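Local coordinates for endo-b-1,4-glucanase (Nasutitermes takasagoensis, PDB 1KS8), which probably hydrolyses internal beta-1,4-glucosidic linkages in cellulose and related beta-glucans, as a family 9 endoglucanase with an (alpha/alpha)6 barrel catalytic domain, at residues 70-75 and 420-425; 313-318 and 326-331. All coordinates share one frame; numbering follows the deposited sequence.

Contact 1 of 2, residues 70-75 and 420-425; sequences TVLAWG and GFQSAL
S423 carries the polar part of this contact, donating its hydroxyl to the carbonyl oxygen of V71, with OG 2.8 Å from O. The donor stands above the carbonyl plane, 48° out of it, while the helical N-H of G75 reaches the same oxygen from the opposite face. With chi1 at -68°, OG lies anti to its own carbonyl carbon, which turns it into the gap between the helices. There it also accepts a bond from a water, 2.8 Å from that water to S423 OG, and the water donates in turn to L72 O. Glycine suits position 75: with no side chain there, G75 CA comes within 3.6 Å of S423 OG. Van der Waals contacts flank this centre, methyl groups against a backbone and an amide. V71 lays CG1 against the backbone of G420, 3.7 Å from its N. Beside it, L72 CD2 meets the amide end of Q422 at NE2, 3.6 Å away, crossing the extended side chain obliquely; S12 and Y83 hold that amide by hydrogen bonds. Segments 70-75 and 420-425, nearly parallel at 4°, are thus joined in the buried interior by a serine, whose small hydroxyl adds a second donor to V71 O and, through the water, a donor to L72 O.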
loop_
_atom_site.group_PDB
_atom_site.type_symbol
_atom_site.label_atom_id
_atom_site.label_comp_id
_atom_site.label_asym_id
_atom_site.label_seq_id
_atom_site.Cartn_x
_atom_site.Cartn_y
_atom_site.Cartn_z
ATOM N N THR A 70 -3.261 5.225 -1.810
ATOM C CA THR A 70 -4.327 5.809 -1.002
ATOM C C THR A 70 -3.949 5.862 0.473
ATOM O O THR A 70 -4.114 6.890 1.120
ATOM C CB THR A 70 -5.645 5.015 -1.139
ATOM O OG1 THR A 70 -5.966 4.877 -2.525
ATOM C CG2 THR A 70 -6.790 5.747 -0.436
ATOM N N VAL A 71 -3.444 4.755 1.002
ATOM C CA VAL A 71 -3.072 4.701 2.409
ATOM C C VAL A 71 -1.894 5.623 2.733
ATOM O O VAL A 71 -1.874 6.264 3.788
ATOM C CB VAL A 71 -2.777 3.244 2.831
ATOM C CG1 VAL A 71 -2.262 3.196 4.263
ATOM C CG2 VAL A 71 -4.060 2.420 2.714
ATOM N N LEU A 72 -0.919 5.712 1.832
ATOM C CA LEU A 72 0.206 6.604 2.077
ATOM C C LEU A 72 -0.290 8.052 2.085
ATOM O O LEU A 72 0.091 8.835 2.952
ATOM C CB LEU A 72 1.292 6.428 1.007
ATOM C CG LEU A 72 2.114 5.136 1.059
ATOM C CD1 LEU A 72 3.176 5.196 -0.025
ATOM C CD2 LEU A 72 2.766 4.961 2.435
ATOM N N ALA A 73 -1.147 8.403 1.129
ATOM C CA ALA A 73 -1.681 9.763 1.061
ATOM C C ALA A 73 -2.532 10.055 2.297
ATOM O O ALA A 73 -2.485 11.149 2.854
ATOM C CB ALA A 73 -2.515 9.937 -0.209
ATOM N N TRP A 74 -3.309 9.065 2.719
ATOM C CA TRP A 74 -4.178 9.191 3.886
ATOM C C TRP A 74 -3.360 9.583 5.120
ATOM O O TRP A 74 -3.733 10.494 5.864
ATOM C CB TRP A 74 -4.893 7.856 4.102
ATOM C CG TRP A 74 -5.988 7.828 5.126
ATOM C CD1 TRP A 74 -6.581 8.893 5.746
ATOM C CD2 TRP A 74 -6.661 6.660 5.604
ATOM N NE1 TRP A 74 -7.586 8.455 6.579
ATOM C CE2 TRP A 74 -7.655 7.088 6.510
ATOM C CE3 TRP A 74 -6.519 5.289 5.351
ATOM C CZ2 TRP A 74 -8.507 6.190 7.165
ATOM C CZ3 TRP A 74 -7.365 4.397 6.003
ATOM C CH2 TRP A 74 -8.346 4.853 6.899
ATOM N N GLY A 75 -2.236 8.905 5.330
ATOM C CA GLY A 75 -1.393 9.214 6.470
ATOM C C GLY A 75 -0.742 10.579 6.338
ATOM O O GLY A 75 -0.533 11.274 7.331
ATOM N N GLY A 420 0.201 0.742 5.498
ATOM C CA GLY A 420 -0.386 1.010 6.802
ATOM C C GLY A 420 0.705 1.275 7.822
ATOM O O GLY A 420 0.596 2.174 8.655
ATOM N N PHE A 421 1.764 0.475 7.736
ATOM C CA PHE A 421 2.935 0.571 8.602
ATOM C C PHE A 421 3.529 1.981 8.563
ATOM O O PHE A 421 3.723 2.613 9.605
ATOM C CB PHE A 421 3.966 -0.461 8.129
ATOM C CG PHE A 421 5.286 -0.408 8.846
ATOM C CD1 PHE A 421 5.382 -0.725 10.195
ATOM C CD2 PHE A 421 6.449 -0.099 8.144
ATOM C CE1 PHE A 421 6.624 -0.740 10.837
ATOM C CE2 PHE A 421 7.690 -0.112 8.773
ATOM C CZ PHE A 421 7.778 -0.434 10.121
ATOM N N GLN A 422 3.801 2.482 7.362
ATOM C CA GLN A 422 4.382 3.812 7.230
ATOM C C GLN A 422 3.458 4.905 7.754
ATOM O O GLN A 422 3.906 5.834 8.431
ATOM C CB GLN A 422 4.752 4.099 5.773
ATOM C CG GLN A 422 5.539 5.396 5.618
ATOM C CD GLN A 422 6.100 5.584 4.227
ATOM O OE1 GLN A 422 6.847 4.744 3.726
ATOM N NE2 GLN A 422 5.747 6.697 3.595
ATOM N N SER A 423 2.168 4.799 7.452
ATOM C CA SER A 423 1.227 5.800 7.925
ATOM C C SER A 423 1.113 5.766 9.447
ATOM O O SER A 423 0.937 6.807 10.081
ATOM C CB SER A 423 -0.136 5.593 7.262
ATOM O OG SER A 423 -0.034 5.883 5.874
ATOM N N ALA A 424 1.226 4.576 10.033
ATOM C CA ALA A 424 1.164 4.433 11.484
ATOM C C ALA A 424 2.393 5.085 12.111
ATOM O O ALA A 424 2.307 5.703 13.174
ATOM C CB ALA A 424 1.094 2.954 11.872
ATOM N N LEU A 425 3.539 4.952 11.449
ATOM C CA LEU A 425 4.766 5.555 11.953
ATOM C C LEU A 425 4.620 7.072 11.960
ATOM O O LEU A 425 5.023 7.736 12.913
ATOM C CB LEU A 425 5.958 5.146 11.083
ATOM C CG LEU A 425 6.421 3.697 11.243
ATOM C CD1 LEU A 425 7.353 3.321 10.103
ATOM C CD2 LEU A 425 7.113 3.535 12.592
HETATM O O HOH W 1 1.479 8.091 5.108
#

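Contact 2 of 2, residues 313-318 and 326-331; sequences IMLEAA and SYRQFA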
loop_
_atom_site.group_PDB
_atom_site.type_symbol
_atom_site.label_atom_id
_atom_site.label_comp_id
_atom_site.label_asym_id
_atom_site.label_seq_id
_atom_site.Cartn_x
_atom_site.Cartn_y
_atom_site.Cartn_z
ATOM N N ILE A 313 -5.679 1.664 11.792
ATOM C CA ILE A 313 -7.108 1.874 11.997
ATOM C C ILE A 313 -7.322 2.362 13.428
ATOM O O ILE A 313 -8.148 3.240 13.674
ATOM C CB ILE A 313 -7.913 0.571 11.757
ATOM C CG1 ILE A 313 -7.957 0.263 10.256
ATOM C CG2 ILE A 313 -9.333 0.709 12.309
ATOM C CD1 ILE A 313 -8.653 1.330 9.413
ATOM N N MET A 314 -6.564 1.807 14.367
ATOM C CA MET A 314 -6.679 2.209 15.766
ATOM C C MET A 314 -6.255 3.661 15.953
ATOM O O MET A 314 -6.885 4.407 16.706
ATOM C CB MET A 314 -5.824 1.306 16.652
ATOM C CG MET A 314 -6.368 -0.100 16.786
ATOM S SD MET A 314 -5.365 -1.099 17.893
ATOM C CE MET A 314 -5.913 -2.739 17.435
ATOM N N LEU A 315 -5.186 4.060 15.272
ATOM C CA LEU A 315 -4.700 5.430 15.371
ATOM C C LEU A 315 -5.716 6.398 14.765
ATOM O O LEU A 315 -5.911 7.507 15.273
ATOM C CB LEU A 315 -3.339 5.549 14.678
ATOM C CG LEU A 315 -2.222 4.852 15.466
ATOM C CD1 LEU A 315 -1.019 4.585 14.572
ATOM C CD2 LEU A 315 -1.835 5.715 16.656
ATOM N N GLU A 316 -6.376 5.975 13.690
ATOM C CA GLU A 316 -7.387 6.812 13.051
ATOM C C GLU A 316 -8.608 6.908 13.961
ATOM O O GLU A 316 -9.247 7.958 14.054
ATOM C CB GLU A 316 -7.787 6.224 11.692
ATOM C CG GLU A 316 -6.795 6.530 10.579
ATOM C CD GLU A 316 -6.928 7.949 10.061
ATOM O OE1 GLU A 316 -5.964 8.465 9.458
ATOM O OE2 GLU A 316 -8.008 8.549 10.247
ATOM N N ALA A 317 -8.925 5.808 14.635
ATOM C CA ALA A 317 -10.063 5.774 15.548
ATOM C C ALA A 317 -9.810 6.706 16.729
ATOM O O ALA A 317 -10.719 7.402 17.188
ATOM C CB ALA A 317 -10.293 4.356 16.043
ATOM N N ALA A 318 -8.573 6.716 17.220
ATOM C CA ALA A 318 -8.212 7.571 18.343
ATOM C C ALA A 318 -8.448 9.037 17.994
ATOM O O ALA A 318 -8.836 9.832 18.853
ATOM C CB ALA A 318 -6.752 7.347 18.730
ATOM N N SER A 326 -5.824 4.400 25.063
ATOM C CA SER A 326 -5.692 2.952 24.957
ATOM C C SER A 326 -5.489 2.478 23.522
ATOM O O SER A 326 -4.700 1.568 23.270
ATOM C CB SER A 326 -6.914 2.258 25.575
ATOM O OG SER A 326 -8.113 2.633 24.923
ATOM N N TYR A 327 -6.197 3.096 22.581
ATOM C CA TYR A 327 -6.075 2.721 21.175
ATOM C C TYR A 327 -4.682 3.050 20.642
ATOM O O TYR A 327 -4.072 2.248 19.932
ATOM C CB TYR A 327 -7.137 3.443 20.342
ATOM C CG TYR A 327 -8.524 2.836 20.420
ATOM C CD1 TYR A 327 -8.843 1.865 21.374
ATOM C CD2 TYR A 327 -9.523 3.240 19.536
ATOM C CE1 TYR A 327 -10.125 1.314 21.443
ATOM C CE2 TYR A 327 -10.803 2.698 19.596
ATOM C CZ TYR A 327 -11.097 1.739 20.548
ATOM O OH TYR A 327 -12.367 1.210 20.597
ATOM N N ARG A 328 -4.181 4.231 20.985
ATOM C CA ARG A 328 -2.855 4.646 20.546
ATOM C C ARG A 328 -1.784 3.755 21.162
ATOM O O ARG A 328 -0.819 3.375 20.497
ATOM C CB ARG A 328 -2.611 6.107 20.932
ATOM C CG ARG A 328 -3.383 7.083 20.064
ATOM C CD ARG A 328 -3.401 8.487 20.646
ATOM N NE ARG A 328 -4.037 9.420 19.722
ATOM C CZ ARG A 328 -4.469 10.635 20.047
ATOM N NH1 ARG A 328 -4.342 11.084 21.289
ATOM N NH2 ARG A 328 -5.024 11.405 19.119
ATOM N N GLN A 329 -1.959 3.416 22.435
ATOM C CA GLN A 329 -1.006 2.558 23.126
ATOM C C GLN A 329 -0.974 1.176 22.480
ATOM O O GLN A 329 0.101 0.630 22.222
ATOM C CB GLN A 329 -1.386 2.422 24.601
ATOM C CG GLN A 329 -0.467 1.508 25.407
ATOM C CD GLN A 329 0.885 2.135 25.706
ATOM O OE1 GLN A 329 1.768 1.486 26.268
ATOM N NE2 GLN A 329 1.050 3.401 25.343
ATOM N N PHE A 330 -2.146 0.608 22.209
ATOM C CA PHE A 330 -2.182 -0.716 21.606
ATOM C C PHE A 330 -1.561 -0.689 20.217
ATOM O O PHE A 330 -0.811 -1.593 19.848
ATOM C CB PHE A 330 -3.608 -1.257 21.509
ATOM C CG PHE A 330 -3.658 -2.734 21.236
ATOM C CD1 PHE A 330 -3.722 -3.647 22.284
ATOM C CD2 PHE A 330 -3.553 -3.214 19.936
ATOM C CE1 PHE A 330 -3.674 -5.019 22.038
ATOM C CE2 PHE A 330 -3.503 -4.581 19.680
ATOM C CZ PHE A 330 -3.563 -5.486 20.735
ATOM N N ALA A 331 -1.882 0.339 19.440
ATOM C CA ALA A 331 -1.321 0.465 18.101
ATOM C C ALA A 331 0.201 0.468 18.202
ATOM O O ALA A 331 0.886 -0.177 17.410
ATOM C CB ALA A 331 -1.803 1.749 17.452
HETATM O O HOH W 2 -4.091 8.931 16.833
#
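The two helical segments run antiparallel, their axes at 160° and 8.2 Å apart at closest approach, with M314 facing Y327 and L315 facing R328. Small residues permit this spacing: A331 CB sits against L315 CG at 3.7 Å, with M314 CB also near it, at 4.1 Å, and A318 CB packs on the extended aliphatic part of R328, 3.6 Å from CG. M314, unbranched and extended beyond CG, carries its sulfur to F330, where SD lies 3.5 Å from CD2 in an oblique Met-aromatic contact and the terminal methyl follows along the same ring. Y327 meets A317 with a ring edge, CD2 to CB at 3.7 Å, and Y327 CB itself lies near M314 O. R328 NE donates to a water at 2.9 Å, in the guanidinium plane, and the water donates onward to L315 O; farther out, NH2 forms a salt bridge with E319, just beyond 313-318. V281 of helix 271-286 packs on M314 and Y327, while helix 415-430 lies against L315. Such close antiparallel pairing through a short connection is a helical hairpin, consistent with the (alpha/alpha)6 fold of this family 9 enzyme.

In the fold
From the N terminus, the chain enters contact 1 through helix 62-78 and returns to it only in helix 415-430, so 344 residues lie between its segments and most of the helical domain is enclosed. Contact 2 is nested inside that long loop: segments 313-318 and 326-331, on helices 303-319 and 324-341, pair across seven intervening residues, making a local closure where contact 1 is a long-range one joining an early helix to the last. Their centres are 14 Å apart, and they meet directly, with L315 packing on A424 and W74 lying against E316. Helix 303-319 thus touches both helices of contact 1, linking the hairpin at the domain's periphery to its interior.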